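Local coordinates for hypothetical membrane protein (Corynebacterium glutamicum, PDB 6JS9), which binds heme through its N-terminal HtaA domain, the part present here, and probably passes it on within the corynebacterial heme uptake machinery, at residues Gly151-Thr156 with Glu171-Thr176. Numbering follows the deposited sequence.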
# COMPACT_ATOMS: atom_id res chain seq x y z
N GLY A 151 -6.64 -11.76 0.61
CA GLY A 151 -6.45 -11.98 2.03
C GLY A 151 -6.85 -10.75 2.83
O GLY A 151 -7.25 -9.72 2.27
N THR A 152 -6.76 -10.88 4.15
CA THR A 152 -7.08 -9.80 5.08
C THR A 152 -5.80 -9.15 5.57
O THR A 152 -4.72 -9.76 5.56
CB THR A 152 -7.89 -10.32 6.27
OG1 THR A 152 -7.16 -11.38 6.91
CG2 THR A 152 -9.24 -10.85 5.81
N THR A 153 -5.91 -7.89 6.01
CA THR A 153 -4.75 -7.05 6.31
C THR A 153 -4.90 -6.37 7.66
O THR A 153 -5.99 -5.92 8.02
CB THR A 153 -4.55 -5.97 5.25
OG1 THR A 153 -5.63 -5.03 5.33
CG2 THR A 153 -4.51 -6.57 3.86
N ASP A 154 -3.78 -6.28 8.38
CA ASP A 154 -3.65 -5.60 9.66
C ASP A 154 -2.59 -4.51 9.54
O ASP A 154 -1.48 -4.77 9.05
CB ASP A 154 -3.23 -6.55 10.78
CG ASP A 154 -4.33 -7.50 11.18
OD1 ASP A 154 -5.49 -7.25 10.80
OD2 ASP A 154 -4.02 -8.49 11.87
N LEU A 155 -2.91 -3.32 10.04
CA LEU A 155 -1.98 -2.20 10.08
C LEU A 155 -0.91 -2.41 11.15
O LEU A 155 -1.19 -2.85 12.26
CB LEU A 155 -2.75 -0.90 10.35
CG LEU A 155 -1.97 0.40 10.47
CD1 LEU A 155 -1.41 0.79 9.11
CD2 LEU A 155 -2.85 1.48 11.02
N THR A 156 0.33 -2.06 10.81
CA THR A 156 1.43 -2.19 11.75
C THR A 156 1.53 -0.97 12.65
O THR A 156 0.93 0.08 12.39
CB THR A 156 2.77 -2.36 11.03
OG1 THR A 156 3.09 -1.12 10.37
CG2 THR A 156 2.71 -3.52 10.01
N GLU A 171 -4.99 -2.53 13.42
CA GLU A 171 -6.31 -2.25 12.86
C GLU A 171 -6.45 -2.86 11.48
O GLU A 171 -5.50 -2.88 10.69
CB GLU A 171 -6.56 -0.75 12.79
CG GLU A 171 -8.03 -0.43 12.83
CD GLU A 171 -8.33 0.94 13.41
OE1 GLU A 171 -7.71 1.34 14.42
OE2 GLU A 171 -9.21 1.62 12.84
N ALA A 172 -7.65 -3.37 11.20
CA ALA A 172 -7.92 -3.93 9.88
C ALA A 172 -7.90 -2.83 8.83
O ALA A 172 -8.36 -1.71 9.07
CB ALA A 172 -9.26 -4.66 9.88
N LEU A 173 -7.35 -3.16 7.68
CA LEU A 173 -7.37 -2.29 6.52
C LEU A 173 -8.21 -2.98 5.45
O LEU A 173 -8.90 -3.96 5.73
CB LEU A 173 -5.94 -1.97 6.07
CG LEU A 173 -5.00 -1.31 7.08
CD1 LEU A 173 -3.57 -1.28 6.50
CD2 LEU A 173 -5.47 0.12 7.51
N ASP A 174 -8.20 -2.45 4.23
CA ASP A 174 -8.91 -3.12 3.16
C ASP A 174 -8.28 -4.50 2.95
O ASP A 174 -7.06 -4.65 3.13
CB ASP A 174 -8.83 -2.34 1.84
CG ASP A 174 -9.82 -1.18 1.76
OD1 ASP A 174 -10.62 -0.99 2.70
OD2 ASP A 174 -9.80 -0.46 0.74
N PRO A 175 -9.06 -5.52 2.63
CA PRO A 175 -8.46 -6.79 2.24
C PRO A 175 -7.69 -6.64 0.93
O PRO A 175 -7.98 -5.78 0.10
CB PRO A 175 -9.66 -7.73 2.08
CG PRO A 175 -10.84 -6.82 1.91
CD PRO A 175 -10.53 -5.61 2.72
N THR A 176 -6.67 -7.49 0.76
CA THR A 176 -5.97 -7.50 -0.51
C THR A 176 -6.71 -8.38 -1.51
O THR A 176 -7.42 -9.31 -1.13
CB THR A 176 -4.52 -7.98 -0.35
OG1 THR A 176 -4.49 -9.22 0.35
CG2 THR A 176 -3.68 -6.95 0.41
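T153 reaches across to the loop 171-176 with both branches of its side chain. With chi1 at 68°, OG1 sits between its own backbone N and carbonyl carbon and donates to D174 O at 2.7 Å, from above that carbonyl's plane, while CG2 swings beside the backbone N and meets CG2 of T176 at 3.6 Å. A beta-branched residue with one polar and one apolar arm suits this buried place. L173 crosses T153 at about a right angle, its CB 3.2 Å from T153 OG1. Its isobutyl end runs on to L155, where CD1 of L173 lies 4.0 Å from both CB and CD1 of L155; the two leucines meet obliquely and suit this buried apolar side, where L155 also packs on the heme-binding Y167. L173 N donates to T153 O, and L155 N gives a nearly straight bond (168°) to E171 O at 2.7 Å. At the far end G151, with no side chain to intervene, forms an antiparallel hydrogen-bonded pair with T176, with P175 CB against G151 O. Between this bridge and that of D154 with A172 the loop has one residue more than the strand: D174, whose carboxylate turns away to R22 and Q19. D174 O also accepts from W15 NE1. Where the strand-like pairing lapses, the T153 hydroxyl thus supplies a cross-link from a side chain, and probably helps fasten the irregular loop to strand 146-155.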